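Local coordinates for protein putative sortase (Streptococcus pneumoniae, PDB 2W1K) that probably acts as a class C pilus-associated sortase, a cysteine transpeptidase that joins pilin subunits into the pilus fibre of the pneumococcus, at residues Asp43-Glu48 against His85-Gly90; Tyr54-Asp59 against Thr97-Asp102; Gly65-Pro70 against Asn168-Ile173; Gln140-Tyr145 against Pro200-Val205; Glu159-Val164 against Arg184-Phe189. All coordinates share one frame; numbering follows the deposited sequence.

Contact 1 (Asp43-Glu48 against His85-Gly90)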
# COMPACT_ATOMS: atom_id res chain seq x y z
N ASP A 43 -13.53 -3.51 -7.19
CA ASP A 43 -13.21 -4.36 -6.05
C ASP A 43 -12.01 -5.24 -6.28
O ASP A 43 -12.00 -6.00 -7.22
CB ASP A 43 -14.35 -5.25 -5.61
CG ASP A 43 -14.02 -5.95 -4.29
OD1 ASP A 43 -13.77 -5.21 -3.30
OD2 ASP A 43 -13.99 -7.18 -4.23
N PRO A 44 -10.97 -5.13 -5.42
CA PRO A 44 -9.74 -5.92 -5.54
C PRO A 44 -9.92 -7.42 -5.30
O PRO A 44 -9.10 -8.21 -5.71
CB PRO A 44 -8.83 -5.31 -4.48
CG PRO A 44 -9.78 -4.72 -3.51
CD PRO A 44 -10.90 -4.18 -4.29
N PHE A 45 -11.01 -7.82 -4.70
CA PHE A 45 -11.21 -9.23 -4.37
C PHE A 45 -12.34 -9.76 -5.22
O PHE A 45 -12.96 -10.79 -4.90
CB PHE A 45 -11.44 -9.46 -2.84
CG PHE A 45 -10.31 -8.91 -2.01
CD1 PHE A 45 -9.10 -9.59 -1.97
CD2 PHE A 45 -10.39 -7.65 -1.43
CE1 PHE A 45 -8.00 -9.06 -1.23
CE2 PHE A 45 -9.29 -7.10 -0.69
CZ PHE A 45 -8.10 -7.81 -0.62
N LEU A 46 -12.63 -9.06 -6.32
CA LEU A 46 -13.18 -9.85 -7.34
C LEU A 46 -12.59 -11.18 -7.62
O LEU A 46 -13.31 -12.19 -7.41
CB LEU A 46 -14.43 -9.41 -8.04
CG LEU A 46 -15.39 -10.36 -7.20
CD1 LEU A 46 -15.31 -10.15 -5.67
CD2 LEU A 46 -16.88 -10.50 -7.66
N ALA A 47 -11.27 -11.17 -7.84
CA ALA A 47 -10.74 -11.65 -9.07
C ALA A 47 -9.31 -11.12 -9.35
O ALA A 47 -8.63 -10.53 -8.47
CB ALA A 47 -11.70 -11.11 -10.17
N GLU A 48 -8.90 -11.33 -10.60
CA GLU A 48 -7.96 -10.46 -11.28
C GLU A 48 -8.57 -9.04 -11.50
O GLU A 48 -9.45 -8.57 -10.74
CB GLU A 48 -7.57 -11.06 -12.62
CG GLU A 48 -6.91 -12.43 -12.53
CD GLU A 48 -5.37 -12.36 -12.65
OE1 GLU A 48 -4.89 -11.70 -13.60
OE2 GLU A 48 -4.63 -12.93 -11.83
N HIS A 85 -2.82 -12.59 -9.47
CA HIS A 85 -1.40 -12.85 -9.61
C HIS A 85 -0.66 -12.05 -8.57
O HIS A 85 0.05 -12.64 -7.72
CB HIS A 85 -0.99 -12.49 -11.05
CG HIS A 85 0.48 -12.44 -11.31
ND1 HIS A 85 1.09 -11.38 -11.97
CD2 HIS A 85 1.48 -13.30 -10.96
CE1 HIS A 85 2.40 -11.60 -12.03
NE2 HIS A 85 2.66 -12.77 -11.47
N HIS A 86 -0.81 -10.72 -8.58
CA HIS A 86 -0.13 -9.88 -7.57
C HIS A 86 -0.54 -10.16 -6.11
O HIS A 86 0.28 -10.14 -5.17
CB HIS A 86 -0.39 -8.38 -7.81
CG HIS A 86 0.27 -7.85 -9.04
ND1 HIS A 86 -0.14 -6.69 -9.69
CD2 HIS A 86 1.26 -8.38 -9.81
CE1 HIS A 86 0.57 -6.55 -10.79
NE2 HIS A 86 1.45 -7.54 -10.86
N LEU A 87 -1.82 -10.37 -5.90
CA LEU A 87 -2.25 -10.66 -4.54
C LEU A 87 -1.79 -12.02 -4.04
O LEU A 87 -1.81 -12.26 -2.83
CB LEU A 87 -3.76 -10.58 -4.41
CG LEU A 87 -4.33 -9.12 -4.43
CD1 LEU A 87 -5.88 -9.19 -4.43
CD2 LEU A 87 -3.76 -8.29 -3.26
N GLY A 88 -1.38 -12.89 -4.98
CA GLY A 88 -0.79 -14.18 -4.60
C GLY A 88 0.66 -13.97 -4.20
O GLY A 88 1.26 -14.83 -3.55
N MET A 89 1.25 -12.83 -4.61
CA MET A 89 2.68 -12.61 -4.30
C MET A 89 3.04 -11.57 -3.25
O MET A 89 4.24 -11.46 -2.87
CB MET A 89 3.53 -12.41 -5.61
CG MET A 89 3.00 -11.40 -6.52
SD MET A 89 3.57 -11.75 -8.27
CE MET A 89 5.30 -12.00 -7.93
N GLY A 90 2.06 -10.85 -2.72
CA GLY A 90 2.35 -9.74 -1.82
C GLY A 90 1.12 -8.87 -1.71
O GLY A 90 -0.04 -9.39 -1.80
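F45, whose ring meets L87 across this contact, also gives its backbone N to D43 OD2, a weak bond of 3.1 Å bent to 136° at the hydrogen. R184 grips the same carboxylate oxygen through NH2 in a salt bridge, which ties the loop to strand 183-196. The loop folds here as a type I beta turn, closed by L46 N to D43 O at 3.3 Å. Within the turn P44 lays CB over one face of the F45 ring, offset toward its rim. With CG beside the backbone N (chi1 -56°), F45 carries its ring to L87 of helix 84-89, and the two side chains cross at about a right angle. L87 CD1 does the touching, 3.8 Å from F45 CE1 and 3.6 Å from P44 O. The Asp-Pro-Phe sequence and its position are consistent with the lid of class C sortases, which closes over the active-site cleft; F45 indeed also packs on C175, while L87 packs on H113. At the other end of segment 43-48, E48 OE2 approaches H85 N to 3.0 Å with a bent geometry, but the placement of that oxygen is doubtful.

Contact 2 (Tyr54-Asp59 against Thr97-Asp102)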
# COMPACT_ATOMS: atom_id res chain seq x y z
N TYR A 54 -0.45 1.24 -15.39
CA TYR A 54 0.04 2.32 -14.56
C TYR A 54 1.06 3.18 -15.28
O TYR A 54 1.12 4.37 -15.00
CB TYR A 54 0.67 1.75 -13.30
CG TYR A 54 -0.29 1.33 -12.23
CD1 TYR A 54 -0.98 0.13 -12.35
CD2 TYR A 54 -0.47 2.11 -11.03
CE1 TYR A 54 -1.83 -0.32 -11.33
CE2 TYR A 54 -1.31 1.67 -10.04
CZ TYR A 54 -2.01 0.47 -10.18
OH TYR A 54 -2.85 0.00 -9.16
N GLN A 55 1.87 2.61 -16.16
CA GLN A 55 2.97 3.36 -16.82
C GLN A 55 3.86 4.04 -15.76
O GLN A 55 4.22 5.23 -15.87
CB GLN A 55 2.44 4.42 -17.82
CG GLN A 55 1.47 3.85 -18.76
CD GLN A 55 1.05 4.77 -19.91
OE1 GLN A 55 0.82 5.97 -19.71
NE2 GLN A 55 0.88 4.19 -21.12
N VAL A 56 4.13 3.34 -14.70
CA VAL A 56 5.03 3.90 -13.67
C VAL A 56 6.43 3.19 -13.91
O VAL A 56 7.49 3.81 -13.97
CB VAL A 56 4.45 3.69 -12.20
CG1 VAL A 56 5.52 3.84 -11.12
CG2 VAL A 56 3.12 4.54 -11.98
N SER A 57 6.37 1.90 -14.17
CA SER A 57 7.63 1.15 -14.43
C SER A 57 7.57 0.50 -15.83
O SER A 57 6.46 0.19 -16.31
CB SER A 57 7.78 -0.00 -13.38
OG SER A 57 9.04 -0.64 -13.67
N ASP A 58 8.72 0.13 -16.42
CA ASP A 58 8.66 -0.63 -17.67
C ASP A 58 8.20 -2.06 -17.46
O ASP A 58 7.89 -2.74 -18.40
CB ASP A 58 10.06 -0.73 -18.30
CG ASP A 58 10.36 0.41 -19.28
OD1 ASP A 58 10.49 1.60 -18.83
OD2 ASP A 58 10.50 0.12 -20.52
N ASP A 59 8.30 -2.55 -16.24
CA ASP A 59 7.91 -3.88 -15.87
C ASP A 59 6.61 -3.77 -15.02
O ASP A 59 6.59 -3.30 -13.88
CB ASP A 59 9.08 -4.46 -15.02
CG ASP A 59 8.77 -5.85 -14.49
OD1 ASP A 59 7.64 -6.39 -14.73
OD2 ASP A 59 9.68 -6.40 -13.80
N THR A 97 -7.06 4.50 -7.22
CA THR A 97 -6.72 5.33 -6.00
C THR A 97 -5.28 5.85 -6.19
O THR A 97 -4.44 5.21 -6.85
CB THR A 97 -6.85 4.58 -4.68
OG1 THR A 97 -5.79 3.62 -4.56
CG2 THR A 97 -8.29 3.88 -4.64
N PRO A 98 -5.00 7.04 -5.63
CA PRO A 98 -3.67 7.57 -5.79
C PRO A 98 -2.57 6.65 -5.25
O PRO A 98 -2.74 5.88 -4.27
CB PRO A 98 -3.75 8.96 -5.07
CG PRO A 98 -4.86 8.71 -3.95
CD PRO A 98 -5.89 7.90 -4.81
N LEU A 99 -1.43 6.76 -5.85
CA LEU A 99 -0.20 6.20 -5.22
C LEU A 99 0.15 7.05 -3.96
O LEU A 99 -0.24 8.25 -3.84
CB LEU A 99 0.98 6.22 -6.25
CG LEU A 99 0.59 5.35 -7.47
CD1 LEU A 99 1.56 5.64 -8.71
CD2 LEU A 99 0.73 3.80 -7.16
N PRO A 100 0.89 6.43 -3.03
CA PRO A 100 1.03 7.05 -1.69
C PRO A 100 2.06 8.21 -1.66
O PRO A 100 3.16 8.07 -1.16
CB PRO A 100 1.48 5.80 -0.81
CG PRO A 100 2.31 5.00 -1.87
CD PRO A 100 1.37 5.01 -3.05
N LEU A 101 1.72 9.36 -2.26
CA LEU A 101 2.66 10.48 -2.28
C LEU A 101 2.15 11.55 -1.34
O LEU A 101 1.05 11.47 -0.89
CB LEU A 101 2.75 11.10 -3.68
CG LEU A 101 3.10 10.19 -4.83
CD1 LEU A 101 3.06 11.05 -6.15
CD2 LEU A 101 4.50 9.63 -4.63
N ASP A 102 2.96 12.56 -1.08
CA ASP A 102 2.55 13.62 -0.23
C ASP A 102 1.41 14.50 -0.80
O ASP A 102 1.12 14.45 -1.96
CB ASP A 102 3.79 14.38 0.12
CG ASP A 102 4.44 15.00 -1.12
OD1 ASP A 102 3.71 15.30 -2.14
OD2 ASP A 102 5.69 15.20 -1.05
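L99 bridges two widely separated loops by opening its two methyl branches to two different residues, Y54 and V56, and the contact between the segments consists of these apolar touches. The backbones stay far apart, with the CA atoms of Y54 and L99 at 10.1 Å, so the side chains do all the spanning. CD1 of L99 meets CG2 of V56 tip to tip at 3.8 Å. The valine presents this branch because CG1 is turned anti to the backbone N (chi1 161°), which places CG2 beside that nitrogen and on the side of L99. L99 CD2 comes up obliquely to the Y54 ring and lies 4.1 Å from CE2 of Y54. That ring is held at its hydroxyl by a hydrogen bond between OH and H93 ND1, and it runs nearly parallel to the ring of Y31 from helix 18-34. All three touching residues are buried, and all three also pack on L80 of strand 74-80. L99 O accepts from L101 N at 2.8 Å, which closes an inverse gamma turn centred on P100, while in the partner loop D59 N reaches S57 OG at 3.3 Å in an ST turn. The contact thus lies where the segment leading from the N-terminal helices, an addition to the sortase core that class C enzymes share, passes over the loop between strands 91-93 and 106-111.

Contact 3 (Gly65-Pro70 against Asn168-Ile173)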
# COMPACT_ATOMS: atom_id res chain seq x y z
N GLY A 65 7.02 -0.61 -3.85
CA GLY A 65 7.39 -0.14 -2.49
C GLY A 65 7.42 -1.32 -1.53
O GLY A 65 7.07 -2.45 -1.92
N TYR A 66 7.89 -1.07 -0.30
CA TYR A 66 7.75 -2.06 0.76
C TYR A 66 6.95 -1.52 1.90
O TYR A 66 7.12 -0.34 2.29
CB TYR A 66 9.11 -2.56 1.32
CG TYR A 66 9.50 -3.80 0.63
CD1 TYR A 66 10.07 -3.70 -0.62
CD2 TYR A 66 9.37 -5.06 1.20
CE1 TYR A 66 10.47 -4.77 -1.31
CE2 TYR A 66 9.76 -6.22 0.46
CZ TYR A 66 10.30 -6.00 -0.77
OH TYR A 66 10.74 -6.95 -1.62
N LEU A 67 6.14 -2.39 2.49
CA LEU A 67 5.24 -1.96 3.51
C LEU A 67 5.47 -2.82 4.79
O LEU A 67 5.59 -4.07 4.75
CB LEU A 67 3.78 -2.07 3.01
CG LEU A 67 2.68 -1.59 3.98
CD1 LEU A 67 1.44 -1.18 3.18
CD2 LEU A 67 2.23 -2.71 4.99
N SER A 68 5.47 -2.16 5.92
CA SER A 68 5.79 -2.86 7.13
C SER A 68 4.84 -2.42 8.24
O SER A 68 4.52 -1.24 8.34
CB SER A 68 7.25 -2.60 7.50
OG SER A 68 7.48 -2.97 8.82
N ILE A 69 4.29 -3.38 9.01
CA ILE A 69 3.48 -3.02 10.20
C ILE A 69 4.04 -3.88 11.34
O ILE A 69 3.61 -5.04 11.51
CB ILE A 69 1.97 -3.37 10.06
CG1 ILE A 69 1.38 -2.83 8.78
CG2 ILE A 69 1.21 -3.10 11.32
CD1 ILE A 69 -0.08 -2.94 8.71
N PRO A 70 5.05 -3.37 12.02
CA PRO A 70 5.79 -4.12 13.02
C PRO A 70 4.90 -4.76 14.07
O PRO A 70 5.15 -5.91 14.48
CB PRO A 70 6.78 -3.07 13.67
CG PRO A 70 6.95 -1.98 12.50
CD PRO A 70 5.57 -1.98 11.83
N ASN A 168 -3.99 13.09 4.40
CA ASN A 168 -3.19 12.21 3.60
C ASN A 168 -3.28 10.82 4.26
O ASN A 168 -2.80 10.64 5.39
CB ASN A 168 -1.74 12.73 3.51
CG ASN A 168 -0.89 11.93 2.54
OD1 ASN A 168 -0.42 10.83 2.85
ND2 ASN A 168 -0.66 12.49 1.35
N ILE A 169 -3.83 9.85 3.53
CA ILE A 169 -4.26 8.60 4.12
C ILE A 169 -3.75 7.43 3.34
O ILE A 169 -3.61 7.52 2.13
CB ILE A 169 -5.80 8.53 4.10
CG1 ILE A 169 -6.40 9.77 4.80
CG2 ILE A 169 -6.31 7.23 4.73
CD1 ILE A 169 -6.24 9.87 6.39
N MET A 170 -3.42 6.35 4.04
CA MET A 170 -3.22 5.08 3.40
C MET A 170 -4.29 4.14 3.96
O MET A 170 -4.41 4.06 5.23
CB MET A 170 -1.85 4.47 3.74
CG MET A 170 -1.61 3.11 3.02
SD MET A 170 0.09 2.58 3.22
CE MET A 170 0.80 3.44 1.79
N THR A 171 -5.09 3.54 3.08
CA THR A 171 -6.19 2.66 3.57
C THR A 171 -5.84 1.23 3.19
O THR A 171 -5.45 0.95 2.02
CB THR A 171 -7.57 3.03 3.00
OG1 THR A 171 -7.92 4.37 3.43
CG2 THR A 171 -8.71 1.98 3.40
N LEU A 172 -5.83 0.33 4.19
CA LEU A 172 -5.60 -1.12 3.99
C LEU A 172 -6.97 -1.81 3.78
O LEU A 172 -7.91 -1.60 4.56
CB LEU A 172 -4.89 -1.71 5.19
CG LEU A 172 -3.36 -1.56 5.20
CD1 LEU A 172 -2.62 -0.52 4.36
CD2 LEU A 172 -2.61 -1.90 6.46
N ILE A 173 -7.08 -2.66 2.75
CA ILE A 173 -8.36 -3.35 2.54
C ILE A 173 -8.13 -4.86 2.45
O ILE A 173 -7.20 -5.31 1.80
CB ILE A 173 -9.08 -2.89 1.22
CG1 ILE A 173 -10.47 -3.58 1.14
CG2 ILE A 173 -8.15 -3.15 -0.03
CD1 ILE A 173 -11.42 -2.97 0.05
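L67 leaves strand 65-69 with its CB directed at strand 168-176, and its side chain continues straight out: CG lies opposite the backbone N (chi1 -178°), so that the branch point is carried well clear of its own strand. CB and CG serve as the stalk, and the contact is made by the end. L67 CD1 is the atom that crosses, lying 4.0 Å from M170 SD and, more loosely, 4.3 Å from L172 CD1. The second branch, L67 CD2, stays with its own strand and rests 3.9 Å from CG1 of I69, the next residue on the same face. M170 also extends away from its backbone before bending at the thioether (chi3 -87°), and it slides past L67 in the opposite direction, which brings the sulfur rather than the terminal methyl against the leucine. One step along, I69 and L172 reach for each other tip to tip, with CD1 of I69 3.5 Å from CD2 of L172. All four residues are buried. L134 packs against both M170 and L172, while F122, L125 and F189 cover further parts of L172 and P100 lies on M170. The two strands do not pair with each other: their axes pass 11.9 Å apart at 77°, a distance filled by side chains from both. Strand 65-69 hydrogen-bonds to strands 74-80 and 133-137, and strand 168-176 runs between 106-111 and 183-196. This is the apolar interior of the sortase beta-barrel, where strands far apart around the wall face one another through the core.

Contact 4 (Gln140-Tyr145 against Pro200-Val205)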
# COMPACT_ATOMS: atom_id res chain seq x y z
N GLN A 140 14.19 5.49 -1.20
CA GLN A 140 15.05 6.54 -0.57
C GLN A 140 14.50 7.19 0.65
O GLN A 140 15.19 7.97 1.26
CB GLN A 140 15.27 7.71 -1.56
CG GLN A 140 15.65 7.22 -2.92
CD GLN A 140 17.12 7.02 -3.13
OE1 GLN A 140 17.57 6.04 -3.76
NE2 GLN A 140 17.89 7.96 -2.68
N GLU A 141 13.22 6.94 0.94
CA GLU A 141 12.53 7.52 2.07
C GLU A 141 11.64 6.44 2.76
O GLU A 141 11.06 5.56 2.09
CB GLU A 141 11.56 8.58 1.58
CG GLU A 141 12.25 9.62 0.72
CD GLU A 141 11.27 10.62 0.12
OE1 GLU A 141 10.45 10.14 -0.70
OE2 GLU A 141 11.27 11.86 0.46
N ILE A 142 11.43 6.60 4.08
CA ILE A 142 10.49 5.80 4.76
C ILE A 142 9.40 6.71 5.20
O ILE A 142 9.65 7.75 5.85
CB ILE A 142 11.11 5.04 5.96
CG1 ILE A 142 12.00 3.87 5.51
CG2 ILE A 142 9.93 4.34 6.68
CD1 ILE A 142 13.12 3.34 6.61
N VAL A 143 8.15 6.39 4.86
CA VAL A 143 7.08 7.34 5.24
C VAL A 143 6.45 6.65 6.42
O VAL A 143 6.26 5.43 6.38
CB VAL A 143 6.04 7.47 4.13
CG1 VAL A 143 4.90 8.36 4.54
CG2 VAL A 143 6.76 7.96 2.82
N GLU A 144 6.12 7.41 7.45
CA GLU A 144 5.52 6.85 8.65
C GLU A 144 4.04 7.25 8.69
O GLU A 144 3.74 8.40 8.39
CB GLU A 144 6.29 7.31 9.94
CG GLU A 144 5.53 6.70 11.14
CD GLU A 144 6.08 7.18 12.46
OE1 GLU A 144 7.26 7.61 12.50
OE2 GLU A 144 5.32 7.11 13.46
N TYR A 145 3.16 6.30 8.99
CA TYR A 145 1.70 6.56 9.23
C TYR A 145 1.25 6.01 10.58
O TYR A 145 1.89 5.21 11.19
CB TYR A 145 0.88 5.77 8.16
CG TYR A 145 1.04 6.23 6.70
CD1 TYR A 145 2.16 5.89 5.93
CD2 TYR A 145 0.05 6.96 6.09
CE1 TYR A 145 2.25 6.29 4.60
CE2 TYR A 145 0.12 7.35 4.77
CZ TYR A 145 1.22 7.01 4.01
OH TYR A 145 1.21 7.42 2.63
N PRO A 200 21.07 10.60 9.22
CA PRO A 200 21.46 9.57 10.21
C PRO A 200 20.30 9.10 11.17
O PRO A 200 20.37 7.98 11.65
CB PRO A 200 22.62 10.22 11.00
CG PRO A 200 22.94 11.47 10.20
CD PRO A 200 21.84 11.85 9.30
N GLN A 201 19.29 9.91 11.49
CA GLN A 201 18.25 9.42 12.39
C GLN A 201 17.41 8.32 11.71
O GLN A 201 16.70 7.55 12.39
CB GLN A 201 17.33 10.50 12.91
CG GLN A 201 18.02 11.30 14.03
CD GLN A 201 17.16 12.39 14.69
OE1 GLN A 201 17.61 13.05 15.62
NE2 GLN A 201 15.95 12.60 14.20
N THR A 202 17.53 8.21 10.41
CA THR A 202 16.62 7.32 9.69
C THR A 202 16.92 5.85 9.97
O THR A 202 16.03 5.01 9.91
CB THR A 202 16.48 7.67 8.20
OG1 THR A 202 15.96 9.01 8.13
CG2 THR A 202 15.47 6.73 7.51
N ALA A 203 18.14 5.62 10.39
CA ALA A 203 18.64 4.30 10.62
C ALA A 203 17.83 3.54 11.70
O ALA A 203 17.55 2.36 11.50
CB ALA A 203 20.14 4.32 11.03
N ALA A 204 17.51 4.21 12.82
CA ALA A 204 16.60 3.60 13.81
C ALA A 204 15.17 3.30 13.24
O ALA A 204 14.55 2.34 13.69
CB ALA A 204 16.50 4.48 15.03
N VAL A 205 14.66 4.08 12.28
CA VAL A 205 13.34 3.78 11.70
C VAL A 205 13.53 2.53 10.86
O VAL A 205 12.73 1.59 10.94
CB VAL A 205 12.81 4.98 10.78
CG1 VAL A 205 11.48 4.65 10.08
CG2 VAL A 205 12.71 6.29 11.61
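Helix 202-209, the last one modelled, packs on the sortase barrel at strand 141-153, where I142 meets T202 and V205. The last two lie three residues apart and so face the strand together. CG1 of V205 is the centre of the contact: it sits 3.7 Å from CG2 of I142 and 4.1 Å from CD1 of the same side chain, between its two arms. The side chains slide past each other in opposite directions. V205 places CG1 there by turning it anti to the backbone N (chi1 176°). Further out, I142 CD1 comes within 4.2 Å of T202 CG2. The T202 hydroxyl hydrogen-bonds Q196 O, which links T202 to the end of strand 183-196. The helix thus lies on the outside of the barrel, with V205 also touching Y135 of the neighbouring strand 133-137, and I142 is covered in addition by F210 just beyond the helix. Beyond the last modelled residue the sequence becomes strongly hydrophobic, probably a membrane-spanning segment. I142 is itself paired with Y195 by backbone hydrogen bonds.

Contact 5 (Glu159-Val164 against Arg184-Phe189)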
# COMPACT_ATOMS: atom_id res chain seq x y z
N GLU A 159 -17.32 3.74 -3.97
CA GLU A 159 -17.22 5.11 -3.55
C GLU A 159 -16.61 5.27 -2.14
O GLU A 159 -16.00 6.28 -1.84
CB GLU A 159 -18.56 5.83 -3.65
CG GLU A 159 -19.25 5.74 -5.02
CD GLU A 159 -20.24 4.55 -5.18
OE1 GLU A 159 -20.27 3.58 -4.33
OE2 GLU A 159 -21.04 4.60 -6.20
N LYS A 160 -16.80 4.30 -1.29
CA LYS A 160 -16.30 4.42 0.04
C LYS A 160 -14.82 4.23 0.14
O LYS A 160 -14.25 4.22 1.25
CB LYS A 160 -16.92 3.37 0.92
CG LYS A 160 -18.38 3.47 0.98
CD LYS A 160 -18.91 3.36 2.38
CE LYS A 160 -20.44 3.21 2.35
NZ LYS A 160 -20.95 2.26 3.45
N LEU A 161 -14.17 4.03 -1.00
CA LEU A 161 -12.68 3.96 -1.09
C LEU A 161 -12.08 5.32 -1.43
O LEU A 161 -10.87 5.47 -1.35
CB LEU A 161 -12.25 2.91 -2.15
CG LEU A 161 -12.61 1.41 -1.88
CD1 LEU A 161 -12.05 0.44 -2.92
CD2 LEU A 161 -12.20 1.00 -0.49
N GLU A 162 -12.89 6.29 -1.83
CA GLU A 162 -12.35 7.55 -2.22
C GLU A 162 -12.09 8.44 -1.04
O GLU A 162 -12.62 8.24 -0.02
CB GLU A 162 -13.35 8.30 -3.08
CG GLU A 162 -13.82 7.45 -4.12
CD GLU A 162 -14.55 8.21 -5.17
OE1 GLU A 162 -15.70 8.65 -4.92
OE2 GLU A 162 -13.91 8.34 -6.24
N SER A 163 -11.27 9.45 -1.23
CA SER A 163 -10.85 10.32 -0.14
C SER A 163 -12.11 11.02 0.41
O SER A 163 -13.03 11.32 -0.31
CB SER A 163 -9.80 11.36 -0.66
OG SER A 163 -9.74 12.53 0.17
N VAL A 164 -12.09 11.38 1.67
CA VAL A 164 -13.27 11.87 2.31
C VAL A 164 -12.87 13.14 3.04
O VAL A 164 -13.66 13.73 3.75
CB VAL A 164 -13.73 10.71 3.28
CG1 VAL A 164 -13.80 11.15 4.69
CG2 VAL A 164 -15.00 10.09 2.77
N ARG A 184 -15.78 -6.03 3.29
CA ARG A 184 -14.38 -5.60 3.16
C ARG A 184 -14.09 -4.83 4.42
O ARG A 184 -14.84 -3.91 4.76
CB ARG A 184 -14.16 -4.73 1.95
CG ARG A 184 -14.70 -5.31 0.68
CD ARG A 184 -13.76 -6.45 0.26
NE ARG A 184 -14.23 -7.05 -0.97
CZ ARG A 184 -14.88 -8.24 -1.04
NH1 ARG A 184 -15.19 -8.97 0.06
NH2 ARG A 184 -15.22 -8.69 -2.22
N LEU A 185 -13.04 -5.25 5.11
CA LEU A 185 -12.47 -4.45 6.20
C LEU A 185 -11.49 -3.31 5.71
O LEU A 185 -10.49 -3.54 5.01
CB LEU A 185 -11.81 -5.36 7.24
CG LEU A 185 -11.03 -4.68 8.40
CD1 LEU A 185 -11.92 -3.73 9.19
CD2 LEU A 185 -10.42 -5.70 9.32
N LEU A 186 -11.78 -2.10 6.12
CA LEU A 186 -10.86 -0.99 5.82
C LEU A 186 -10.21 -0.51 7.09
O LEU A 186 -10.88 -0.12 7.99
CB LEU A 186 -11.63 0.20 5.26
CG LEU A 186 -12.00 0.34 3.79
CD1 LEU A 186 -12.29 -0.94 3.02
CD2 LEU A 186 -13.04 1.46 3.49
N VAL A 187 -8.88 -0.40 7.10
CA VAL A 187 -8.16 0.19 8.18
C VAL A 187 -7.41 1.45 7.62
O VAL A 187 -6.58 1.34 6.72
CB VAL A 187 -7.13 -0.87 8.76
CG1 VAL A 187 -6.48 -0.30 9.99
CG2 VAL A 187 -7.82 -2.26 9.12
N ASN A 188 -7.77 2.64 8.11
CA ASN A 188 -7.21 3.93 7.68
C ASN A 188 -6.05 4.35 8.53
O ASN A 188 -6.08 4.22 9.78
CB ASN A 188 -8.30 5.00 7.62
CG ASN A 188 -9.51 4.49 6.82
OD1 ASN A 188 -9.33 4.04 5.70
ND2 ASN A 188 -10.68 4.39 7.45
N PHE A 189 -5.02 4.85 7.85
CA PHE A 189 -3.84 5.32 8.54
C PHE A 189 -3.55 6.76 8.09
O PHE A 189 -3.68 7.03 6.90
CB PHE A 189 -2.65 4.48 8.05
CG PHE A 189 -2.60 3.08 8.62
CD1 PHE A 189 -3.41 2.05 8.08
CD2 PHE A 189 -1.72 2.78 9.67
CE1 PHE A 189 -3.34 0.73 8.62
CE2 PHE A 189 -1.64 1.47 10.19
CZ PHE A 189 -2.45 0.45 9.65
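L161 and L186 meet at their branched ends, the two side chains crossing at about a right angle. CD2 of L161 sits over the fork of the other leucine, 4.0 Å from L186 CD1 and 4.1 Å from L186 CD2. L186 CD2 also lies 3.8 Å from K160 O, so that L186 is met by both a side chain and a carbonyl of the 3-10 turn. L161 reaches the strand with CG beside the backbone N (chi1 -65°) and the rest of the chain extended. K160 points its CB toward the strand, but its ammonium leads away to a salt bridge with E157.

In the next shell, the 3-10 turn, to which both K160 and L161 belong, is closed by E162 N to E159 O at 3.1 Å. I41 packs on L161 as well. L186 is steadied by T171 and I173 of the adjoining strand and by R107, whose guanidinium hydrogen-bonds both E162 O and N188 OD1 and so ties the loop after the 3-10 turn to the strand. N188 has further partners in T171, D149 and E151.

The 3-10 turn therefore sits on the outer face of the sortase barrel, in the connection from strand 141-153 to strand 168-176. It covers strand 183-196 where that strand runs antiparallel between the same two, hydrogen-bonded through L186 to E151 on one flank and through V187 to L172 on the other.

In the fold
Contact 3 forms the barrel interior, its centre about 5 Å from that of the chain. Contact 5 shares its sheet, since strands 168-176 and 183-196 are neighbours, and their centres are about 12 Å apart. Contacts 1 and 4 lie on opposite sides of the chain's centre, their own centres about 29 Å apart: the first is the probable lid, the second the last modelled helix. The lid segment touches strand 183-196 of contact 5 and, through F45 against I173, contact 3. Contacts 1 and 2 tie the chain before strand 65-69 to the barrel, while contact 3 joins strands within it. Both close before contacts 4 and 5 open, and contact 5 falls between the two segments of contact 4.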